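Local coordinates for protein ectonucleotide pyrophosphatase/phosphodiesterase family member 5 (Mus musculus, PDB 5VEO) that hydrolyses phosphodiester bonds, probably of nucleotide-containing substrates, as a zinc-dependent ectoenzyme of the nucleotide pyrophosphatase/phosphodiesterase family, at residues T280-E285 / V303-E308; E289-K294 / G326-L331; K212-V217 / L339-A344. The protein carries 1 engineered substitution. One frame throughout, in Å; residues are numbered along the deposited sequence. Where two conformers were deposited one is given.

Contact 1 (T280-E285 / V303-E308); sequences TVYKKE and VAVADE. With NAG (2-acetamido-2-deoxy-beta-D-glucopyranose), chain B.
Thr280 and Tyr282 pair with Val305 and Val303 in an antiparallel two-strand ladder, at the edge of the small four-stranded sheet that stands apart from the main sheet of the enzyme. Two hydrogen-bonded pairs frame one non-hydrogen-bonded pair. In the first, Thr280 N reaches Val305 O at 2.9 Å and Val305 N returns to Thr280 O; in the second, Tyr282 N meets Val303 O at 2.8 Å and Val303 N gives back to Tyr282 O. Between them Val281 faces Ala304 with their CA atoms just 4.2 Å apart, and the CG2 branch of Val281 touches Ala304 CB.

The opposite face carries Thr280, Tyr282, Val303 and Val305. Here the Tyr282 ring swings beside its own backbone N (chi1 -60°), which lays it diagonally along the ladder, and its CE2 edge meets Val305 CG2 in the ring plane at 3.9 Å. Past the Thr280-Val305 pair a water ties the ends together: it accepts from Thr280 OG1 and donates to Val305 O and to Asp307 OD1, the last at 2.6 Å. The other carboxylate oxygen, Asp307 OD2, is bonded to Asn278 ND2, and a glycan sugar lies against this side chain, with NAG O7 3.4 Å from Asp307 OD2.

Strand 279-283 is one of the two outer strands of this sheet, while strand 302-306 pairs on its other side with strand 255-260. Helix 265-272 packs on the Val281 side through Tyr269 and Leu272, and the loop residues Ile287 and Pro288 lie against Tyr282 on the other.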
loop_
_atom_site.group_PDB
_atom_site.type_symbol
_atom_site.label_atom_id
_atom_site.label_comp_id
_atom_site.label_asym_id
_atom_site.label_seq_id
_atom_site.Cartn_x
_atom_site.Cartn_y
_atom_site.Cartn_z
ATOM N N THR A 280 5.826 9.423 20.030
ATOM C CA THR A 280 7.202 8.996 20.244
ATOM C C THR A 280 8.079 9.675 19.205
ATOM O O THR A 280 7.930 9.446 17.993
ATOM C CB THR A 280 7.342 7.478 20.179
ATOM O OG1 THR A 280 6.482 6.878 21.151
ATOM C CG2 THR A 280 8.790 7.061 20.457
ATOM N N VAL A 281 9.010 10.495 19.679
ATOM C CA VAL A 281 9.850 11.312 18.811
ATOM C C VAL A 281 11.192 10.614 18.625
ATOM O O VAL A 281 11.916 10.373 19.604
ATOM C CB VAL A 281 10.041 12.719 19.396
ATOM C CG1 VAL A 281 10.912 13.561 18.478
ATOM C CG2 VAL A 281 8.686 13.395 19.640
ATOM N N TYR A 282 11.554 10.337 17.372
ATOM C CA TYR A 282 12.822 9.703 17.040
ATOM C C TYR A 282 13.712 10.652 16.248
ATOM O O TYR A 282 13.276 11.250 15.269
ATOM C CB TYR A 282 12.611 8.446 16.195
ATOM C CG TYR A 282 11.775 7.363 16.819
ATOM C CD1 TYR A 282 12.319 6.457 17.726
ATOM C CD2 TYR A 282 10.441 7.222 16.474
ATOM C CE1 TYR A 282 11.531 5.456 18.288
ATOM C CE2 TYR A 282 9.661 6.239 17.024
ATOM C CZ TYR A 282 10.207 5.352 17.919
ATOM O OH TYR A 282 9.403 4.373 18.452
ATOM N N LYS A 283 14.976 10.760 16.633
ATOM C CA LYS A 283 15.957 11.215 15.660
ATOM C C LYS A 283 16.098 10.158 14.585
ATOM O O LYS A 283 15.968 8.971 14.848
ATOM C CB LYS A 283 17.314 11.466 16.323
ATOM C CG LYS A 283 17.226 12.379 17.484
ATOM C CD LYS A 283 18.626 12.683 18.041
ATOM C CE LYS A 283 18.532 13.522 19.294
ATOM N NZ LYS A 283 19.820 13.530 20.068
ATOM N N LYS A 284 16.372 10.597 13.360
ATOM C CA LYS A 284 16.469 9.667 12.234
ATOM C C LYS A 284 17.306 8.441 12.583
ATOM O O LYS A 284 16.888 7.300 12.354
ATOM C CB LYS A 284 17.056 10.393 11.019
ATOM C CG LYS A 284 17.248 9.547 9.760
ATOM C CD LYS A 284 17.763 10.449 8.646
ATOM C CE LYS A 284 18.026 9.739 7.324
ATOM N NZ LYS A 284 19.133 8.745 7.411
ATOM N N GLU A 285 18.503 8.642 13.120
ATOM C CA GLU A 285 19.338 7.460 13.279
ATOM C C GLU A 285 18.915 6.587 14.460
ATOM O O GLU A 285 19.455 5.490 14.603
ATOM C CB GLU A 285 20.822 7.866 13.362
ATOM C CG GLU A 285 21.327 8.677 12.116
ATOM C CD GLU A 285 21.074 8.027 10.736
ATOM O OE1 GLU A 285 21.010 6.784 10.621
ATOM O OE2 GLU A 285 20.955 8.784 9.743
ATOM N N VAL A 303 11.402 12.159 13.174
ATOM C CA VAL A 303 10.197 11.432 12.798
ATOM C C VAL A 303 9.455 11.147 14.091
ATOM O O VAL A 303 10.005 10.500 14.989
ATOM C CB VAL A 303 10.515 10.136 12.038
ATOM C CG1 VAL A 303 9.246 9.318 11.782
ATOM C CG2 VAL A 303 11.183 10.446 10.723
ATOM N N ALA A 304 8.228 11.667 14.202
ATOM C CA ALA A 304 7.441 11.570 15.416
ATOM C C ALA A 304 6.221 10.720 15.110
ATOM O O ALA A 304 5.418 11.073 14.241
ATOM C CB ALA A 304 7.041 12.952 15.928
ATOM N N VAL A 305 6.081 9.610 15.828
ATOM C CA VAL A 305 5.109 8.573 15.507
ATOM C C VAL A 305 4.020 8.577 16.570
ATOM O O VAL A 305 4.297 8.373 17.763
ATOM C CB VAL A 305 5.768 7.187 15.427
ATOM C CG1 VAL A 305 4.711 6.140 15.110
ATOM C CG2 VAL A 305 6.911 7.177 14.415
ATOM N N ALA A 306 2.780 8.788 16.139
ATOM C CA ALA A 306 1.648 8.710 17.059
ATOM C C ALA A 306 1.263 7.260 17.302
ATOM O O ALA A 306 1.330 6.421 16.390
ATOM C CB ALA A 306 0.440 9.462 16.514
ATOM N N ASP A 307 0.866 6.975 18.541
ATOM C CA ASP A 307 0.315 5.670 18.879
ATOM C C ASP A 307 -1.001 5.432 18.149
ATOM O O ASP A 307 -1.686 6.365 17.714
ATOM C CB ASP A 307 0.084 5.544 20.382
ATOM C CG ASP A 307 1.382 5.480 21.175
ATOM O OD1 ASP A 307 2.431 4.999 20.638
ATOM O OD2 ASP A 307 1.329 5.896 22.352
ATOM N N GLU A 308 -1.343 4.151 18.026
ATOM C CA GLU A 308 -2.566 3.726 17.359
ATOM C C GLU A 308 -3.780 4.541 17.805
ATOM O O GLU A 308 -4.079 4.644 18.999
ATOM C CB GLU A 308 -2.800 2.246 17.639
ATOM C CG GLU A 308 -3.888 1.687 16.800
ATOM C CD GLU A 308 -4.070 0.200 16.979
ATOM O OE1 GLU A 308 -4.008 -0.297 18.121
ATOM O OE2 GLU A 308 -4.307 -0.457 15.961
HETATM C C1 NAG B . -1.194 6.465 25.125
HETATM C C2 NAG B . -1.106 4.963 24.963
HETATM C C3 NAG B . -1.484 4.247 26.269
HETATM C C4 NAG B . -0.792 4.842 27.494
HETATM C C5 NAG B . -0.890 6.357 27.489
HETATM C C6 NAG B . -0.075 7.011 28.588
HETATM C C7 NAG B . -1.670 3.661 22.937
HETATM C C8 NAG B . -2.762 3.330 21.958
HETATM N N2 NAG B . -1.998 4.536 23.890
HETATM O O3 NAG B . -1.116 2.881 26.155
HETATM O O4 NAG B . -1.449 4.358 28.670
HETATM O O5 NAG B . -0.388 6.881 26.261
HETATM O O6 NAG B . -0.667 8.263 28.897
HETATM O O7 NAG B . -0.564 3.148 22.867
HETATM O O HOH W 1 4.393 6.061 19.258
#

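Contact 2 (E289-K294 / G326-L331)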
loop_
_atom_site.group_PDB
_atom_site.type_symbol
_atom_site.label_atom_id
_atom_site.label_comp_id
_atom_site.label_asym_id
_atom_site.label_seq_id
_atom_site.Cartn_x
_atom_site.Cartn_y
_atom_site.Cartn_z
ATOM N N GLU A 289 15.007 -0.282 14.050
ATOM C CA GLU A 289 15.503 -1.089 12.932
ATOM C C GLU A 289 14.403 -1.928 12.307
ATOM O O GLU A 289 14.412 -2.164 11.092
ATOM C CB GLU A 289 16.635 -2.005 13.398
ATOM C CG GLU A 289 17.881 -1.263 13.732
ATOM C CD GLU A 289 18.542 -0.676 12.506
ATOM O OE1 GLU A 289 18.364 -1.238 11.403
ATOM O OE2 GLU A 289 19.232 0.355 12.647
ATOM N N ARG A 290 13.457 -2.411 13.122
ATOM C CA ARG A 290 12.462 -3.344 12.611
ATOM C C ARG A 290 11.561 -2.709 11.566
ATOM O O ARG A 290 10.903 -3.445 10.822
ATOM C CB ARG A 290 11.608 -3.904 13.739
ATOM C CG ARG A 290 10.752 -2.896 14.453
ATOM C CD ARG A 290 10.002 -3.566 15.601
ATOM N NE ARG A 290 9.323 -2.567 16.409
ATOM C CZ ARG A 290 8.082 -2.137 16.181
ATOM N NH1 ARG A 290 7.354 -2.645 15.190
ATOM N NH2 ARG A 290 7.566 -1.205 16.958
ATOM N N TRP A 291 11.509 -1.372 11.498
ATOM C CA TRP A 291 10.722 -0.685 10.475
ATOM C C TRP A 291 11.456 -0.541 9.148
ATOM O O TRP A 291 10.809 -0.232 8.141
ATOM C CB TRP A 291 10.310 0.702 10.966
ATOM C CG TRP A 291 9.218 0.704 11.973
ATOM C CD1 TRP A 291 8.268 -0.268 12.168
ATOM C CD2 TRP A 291 8.922 1.741 12.916
ATOM N NE1 TRP A 291 7.413 0.101 13.171
ATOM C CE2 TRP A 291 7.784 1.330 13.646
ATOM C CE3 TRP A 291 9.497 2.976 13.208
ATOM C CZ2 TRP A 291 7.232 2.105 14.671
ATOM C CZ3 TRP A 291 8.957 3.740 14.222
ATOM C CH2 TRP A 291 7.822 3.311 14.929
ATOM N N HIS A 292 12.772 -0.753 9.121
ATOM C CA HIS A 292 13.548 -0.691 7.876
ATOM C C HIS A 292 13.214 0.586 7.127
ATOM O O HIS A 292 12.822 0.597 5.951
ATOM C CB HIS A 292 13.298 -1.928 7.033
ATOM C CG HIS A 292 13.542 -3.188 7.792
ATOM N ND1 HIS A 292 14.779 -3.505 8.309
ATOM C CD2 HIS A 292 12.700 -4.167 8.194
ATOM C CE1 HIS A 292 14.696 -4.643 8.971
ATOM N NE2 HIS A 292 13.446 -5.069 8.913
ATOM N N TYR A 293 13.325 1.683 7.854
ATOM C CA TYR A 293 12.824 2.943 7.363
ATOM C C TYR A 293 13.905 4.007 7.255
ATOM O O TYR A 293 13.842 4.809 6.328
ATOM C CB TYR A 293 11.650 3.401 8.257
ATOM C CG TYR A 293 10.796 4.461 7.640
ATOM C CD1 TYR A 293 10.772 5.746 8.153
ATOM C CD2 TYR A 293 10.027 4.182 6.523
ATOM C CE1 TYR A 293 9.987 6.720 7.581
ATOM C CE2 TYR A 293 9.233 5.148 5.938
ATOM C CZ TYR A 293 9.243 6.431 6.456
ATOM O OH TYR A 293 8.466 7.420 5.912
ATOM N N LYS A 294 14.980 3.908 8.017
ATOM C CA LYS A 294 15.865 5.037 8.299
ATOM C C LYS A 294 16.990 5.251 7.292
ATOM O O LYS A 294 17.508 6.369 7.219
ATOM C CB LYS A 294 16.450 4.862 9.709
ATOM C CG LYS A 294 17.648 3.971 9.807
ATOM C CD LYS A 294 18.271 4.072 11.204
ATOM C CE LYS A 294 17.735 2.993 12.046
ATOM N NZ LYS A 294 18.257 3.025 13.439
ATOM N N GLY A 326 -1.138 4.330 8.686
ATOM C CA GLY A 326 0.213 4.854 8.697
ATOM C C GLY A 326 0.996 4.460 9.923
ATOM O O GLY A 326 2.232 4.568 9.919
ATOM N N TYR A 327 0.303 3.957 10.943
ATOM C CA TYR A 327 0.876 3.534 12.207
ATOM C C TYR A 327 1.809 2.326 12.046
ATOM O O TYR A 327 1.867 1.661 11.008
ATOM C CB TYR A 327 -0.245 3.178 13.182
ATOM C CG TYR A 327 -1.244 4.295 13.387
ATOM C CD1 TYR A 327 -1.002 5.300 14.311
ATOM C CD2 TYR A 327 -2.407 4.363 12.646
ATOM C CE1 TYR A 327 -1.907 6.334 14.501
ATOM C CE2 TYR A 327 -3.312 5.391 12.824
ATOM C CZ TYR A 327 -3.063 6.372 13.749
ATOM O OH TYR A 327 -3.963 7.395 13.915
ATOM N N ASP A 328 2.548 2.062 13.127
ATOM C CA ASP A 328 3.388 0.881 13.298
ATOM C C ASP A 328 2.832 -0.335 12.555
ATOM O O ASP A 328 1.681 -0.744 12.788
ATOM C CB ASP A 328 3.489 0.605 14.800
ATOM C CG ASP A 328 4.540 -0.413 15.172
ATOM O OD1 ASP A 328 5.013 -1.179 14.324
ATOM O OD2 ASP A 328 4.866 -0.443 16.374
ATOM N N ASN A 329 3.652 -0.945 11.680
ATOM C CA ASN A 329 3.200 -2.097 10.908
ATOM C C ASN A 329 3.094 -3.373 11.736
ATOM O O ASN A 329 2.640 -4.392 11.207
ATOM C CB ASN A 329 4.111 -2.342 9.700
ATOM C CG ASN A 329 5.524 -2.713 10.087
ATOM O OD1 ASN A 329 6.053 -2.277 11.119
ATOM N ND2 ASN A 329 6.154 -3.520 9.249
ATOM N N ALA A 330 3.523 -3.364 13.000
ATOM C CA ALA A 330 3.271 -4.514 13.856
ATOM C C ALA A 330 1.822 -4.583 14.318
ATOM O O ALA A 330 1.390 -5.621 14.822
ATOM C CB ALA A 330 4.190 -4.467 15.073
ATOM N N LEU A 331 1.081 -3.497 14.189
ATOM C CA LEU A 331 -0.282 -3.446 14.693
ATOM C C LEU A 331 -1.222 -4.223 13.788
ATOM O O LEU A 331 -1.270 -3.989 12.570
ATOM C CB LEU A 331 -0.742 -2.000 14.792
ATOM C CG LEU A 331 -0.005 -1.138 15.805
ATOM C CD1 LEU A 331 -0.277 0.319 15.520
ATOM C CD2 LEU A 331 -0.443 -1.476 17.222
HETATM O O HOH W 2 9.046 -4.156 9.003
HETATM O O HOH W 3 7.681 -4.121 12.551
#
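Arg290 and Trp291 converge on a single carboxylate, that of Asp328, and this cluster of donors is the tight part of the contact. It joins the loop between strands 279-283 and 302-306 to the loop between strands 323-324 and 338-341, where Asp328 opens a type I turn to Leu331. The guanidinium comes end-on, NH1 to OD1 and NH2 to OD2, with Arg290 NH2 2.9 Å from Asp328 OD2 in a nearly straight bond (173°). Arg290 NH1 uses the syn lone pair of Asp328 OD1, and the two flat groups are somewhat twisted against each other. Trp291 presents its edge: NE1 lies 3.0 Å from Asp328 OD1, which stays in the indole plane, yet the indole stands almost perpendicular to the carboxylate (89°) and so meets that oxygen from above. A third donor, Ala330 N, closes an Asx turn onto the same Asp328 OD1 at 3.0 Å. Extension of the Asp328 side chain away from its backbone N (chi1 -168°) carries the carboxylate across to these donors.

Beside it the contact is looser and wet. Asn329 OD1 sits 3.2 Å from Trp291 CD1 at the ring edge, without a direct bond to the indole nitrogen. One water links Arg290 NH1 to Asn329 OD1; another joins Arg290 O to Asn329 ND2, which also binds Asn52 O. Arg290 and Ala330 are exposed, whereas Trp291 is buried and stacks on Phe54.

With three N-H groups on one oxygen and a fourth on its partner, Asp328 is fixed in rotation, and the paired arginine would be expected to keep its carboxylate ionised.

Contact 3 (K212-V217 / L339-A344); sequences KLWNNV and LAHGPA
An offset stack of Trp214 on His341 joins the turn after helix 190-210 to the end of strand 338-341, at the strand ends of the main mixed sheet of this alkaline-phosphatase-type fold. The helix finishes in a Schellman motif with Lys212 at its C-prime position, and the chain then turns through 213-217 into strand 218-222, the antiparallel neighbour of 338-341. The six-membered ring of Trp214 and the imidazole have centroids 3.9 Å apart and planes only 11° from parallel. Trp214 CZ2 lies over the centre of the imidazole, while His341 CE1 falls toward the rim of the indole, 3.2 Å from Trp214 CE2. With its CG opposite the backbone N (chi1 166°), His341 stretches off the strand end and lies against one face of the indole.

In the imidazole plane a water gathers the polar atoms. It is 2.8 Å from His341 ND1 and also near Trp214 O and Val217 O, bringing the turn's carbonyls and the histidine together without a direct hydrogen bond between the segments. At the imidazole's edge, Asn215 OD1 comes to 3.8 Å from His341 CE1.

Asn216 helps to close the turn: its ND2 donates to Lys212 O at 3.0 Å, while OD1 binds Lys15. Helix 190-210 supports the indole through Ile205 and Leu208, and Ile40 of helix 35-42 touches His341. Beyond Gly342, the Pro343 ring closes over the turn's backbone, its CG 3.6 Å from Asn215 O and its CD 3.7 Å from Val217 O.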
loop_
_atom_site.group_PDB
_atom_site.type_symbol
_atom_site.label_atom_id
_atom_site.label_comp_id
_atom_site.label_asym_id
_atom_site.label_seq_id
_atom_site.Cartn_x
_atom_site.Cartn_y
_atom_site.Cartn_z
ATOM N N LYS A 212 -13.281 -16.751 -20.008
ATOM C CA LYS A 212 -12.531 -18.009 -19.993
ATOM C C LYS A 212 -11.129 -17.815 -19.431
ATOM O O LYS A 212 -10.168 -18.437 -19.869
ATOM C CB LYS A 212 -12.482 -18.626 -21.401
ATOM C CG LYS A 212 -13.855 -18.832 -21.949
ATOM C CD LYS A 212 -13.834 -19.549 -23.306
ATOM C CE LYS A 212 -15.034 -19.139 -24.152
ATOM N NZ LYS A 212 -15.307 -20.074 -25.302
ATOM N N LEU A 213 -11.015 -16.941 -18.425
ATOM C CA LEU A 213 -9.764 -16.693 -17.734
ATOM C C LEU A 213 -9.755 -17.204 -16.302
ATOM O O LEU A 213 -8.674 -17.325 -15.718
ATOM C CB LEU A 213 -9.465 -15.187 -17.669
ATOM C CG LEU A 213 -9.249 -14.454 -19.002
ATOM C CD1 LEU A 213 -9.265 -12.963 -18.750
ATOM C CD2 LEU A 213 -7.928 -14.868 -19.557
ATOM N N TRP A 214 -10.919 -17.519 -15.737
ATOM C CA TRP A 214 -11.009 -17.828 -14.310
ATOM C C TRP A 214 -10.085 -18.974 -13.912
ATOM O O TRP A 214 -9.451 -18.931 -12.855
ATOM C CB TRP A 214 -12.459 -18.153 -13.955
ATOM C CG TRP A 214 -12.659 -18.620 -12.556
ATOM C CD1 TRP A 214 -13.051 -19.867 -12.156
ATOM C CD2 TRP A 214 -12.484 -17.846 -11.359
ATOM N NE1 TRP A 214 -13.132 -19.918 -10.777
ATOM C CE2 TRP A 214 -12.790 -18.689 -10.268
ATOM C CE3 TRP A 214 -12.093 -16.525 -11.106
ATOM C CZ2 TRP A 214 -12.714 -18.250 -8.937
ATOM C CZ3 TRP A 214 -12.018 -16.090 -9.783
ATOM C CH2 TRP A 214 -12.325 -16.952 -8.719
ATOM N N ASN A 215 -10.006 -20.029 -14.709
ATOM C CA ASN A 215 -9.141 -21.122 -14.305
ATOM C C ASN A 215 -7.762 -21.108 -14.961
ATOM O O ASN A 215 -7.039 -22.097 -14.853
ATOM C CB ASN A 215 -9.875 -22.455 -14.539
ATOM C CG ASN A 215 -10.879 -22.721 -13.432
ATOM O OD1 ASN A 215 -10.523 -22.686 -12.232
ATOM N ND2 ASN A 215 -12.144 -22.899 -13.798
ATOM N N ASN A 216 -7.339 -20.005 -15.591
ATOM C CA ASN A 216 -5.953 -19.912 -16.039
ATOM C C ASN A 216 -5.273 -18.604 -15.676
ATOM O O ASN A 216 -4.174 -18.333 -16.187
ATOM C CB ASN A 216 -5.818 -20.121 -17.556
ATOM C CG ASN A 216 -6.860 -19.401 -18.340
ATOM O OD1 ASN A 216 -6.627 -18.309 -18.860
ATOM N ND2 ASN A 216 -8.030 -20.006 -18.436
ATOM N N VAL A 217 -5.898 -17.767 -14.854
ATOM C CA VAL A 217 -5.252 -16.594 -14.279
ATOM C C VAL A 217 -5.166 -16.840 -12.789
ATOM O O VAL A 217 -6.143 -17.284 -12.192
ATOM C CB VAL A 217 -6.049 -15.311 -14.557
ATOM C CG1 VAL A 217 -5.503 -14.142 -13.717
ATOM C CG2 VAL A 217 -6.036 -14.991 -16.051
ATOM N N LEU A 339 -5.756 -12.992 -0.142
ATOM C CA LEU A 339 -6.345 -14.248 -0.573
ATOM C C LEU A 339 -6.060 -14.424 -2.056
ATOM O O LEU A 339 -5.735 -13.466 -2.749
ATOM C CB LEU A 339 -7.844 -14.309 -0.256
ATOM C CG LEU A 339 -8.893 -13.394 -0.855
ATOM C CD1 LEU A 339 -10.305 -13.948 -0.568
ATOM C CD2 LEU A 339 -8.759 -11.965 -0.308
ATOM N N ALA A 340 -6.166 -15.655 -2.541
ATOM C CA ALA A 340 -5.843 -15.871 -3.947
ATOM C C ALA A 340 -6.505 -17.139 -4.460
ATOM O O ALA A 340 -6.843 -18.049 -3.697
ATOM C CB ALA A 340 -4.336 -15.948 -4.152
ATOM N N HIS A 341 -6.671 -17.181 -5.785
ATOM C CA HIS A 341 -7.268 -18.318 -6.473
ATOM C C HIS A 341 -6.595 -18.477 -7.819
ATOM O O HIS A 341 -6.372 -17.490 -8.511
ATOM C CB HIS A 341 -8.763 -18.117 -6.710
ATOM C CG HIS A 341 -9.339 -19.084 -7.696
ATOM N ND1 HIS A 341 -9.301 -18.863 -9.057
ATOM C CD2 HIS A 341 -9.945 -20.281 -7.521
ATOM C CE1 HIS A 341 -9.861 -19.889 -9.679
ATOM N NE2 HIS A 341 -10.255 -20.764 -8.771
ATOM N N GLY A 342 -6.286 -19.718 -8.195
ATOM C CA GLY A 342 -5.853 -19.967 -9.546
ATOM C C GLY A 342 -5.178 -21.305 -9.676
ATOM O O GLY A 342 -5.009 -22.059 -8.709
ATOM N N PRO A 343 -4.751 -21.614 -10.898
ATOM C CA PRO A 343 -4.179 -22.942 -11.150
ATOM C C PRO A 343 -2.904 -23.207 -10.369
ATOM O O PRO A 343 -2.610 -24.368 -10.059
ATOM C CB PRO A 343 -3.946 -22.936 -12.668
ATOM C CG PRO A 343 -3.941 -21.510 -13.063
ATOM C CD PRO A 343 -4.838 -20.785 -12.111
ATOM N N ALA A 344 -2.157 -22.171 -10.003
ATOM C CA ALA A 344 -0.936 -22.343 -9.229
ATOM C C ALA A 344 -1.171 -22.413 -7.721
ATOM O O ALA A 344 -0.232 -22.734 -6.982
ATOM C CB ALA A 344 0.037 -21.197 -9.515
HETATM O O HOH W 4 -8.565 -17.042 -11.033
#

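How the contacts relate
Contacts 1 and 2 are neighbours, their centres about 10 Å apart, and their segments alternate along the chain: 280-285, 289-294, 303-308, 326-331. Lys294 joins them, its O probably taking a hydrogen bond from Lys284 NZ and its NZ probably giving one to Glu285 O, while the Tyr327 ring packs on the carbonyls of Ala306 and Asp307. Segment 289-294 lies in the loop between strands 279-283 and 302-306, so contact 2 ties the small antiparallel sheet of contact 1 to the loop just after the zinc ligand His325. Contact 3 lies across the chain's centre, about 42 Å from contact 1 and about 33 Å from contact 2, centre to centre; it closes the long loop containing both, where a turn meets the end of main-sheet strand 338-341.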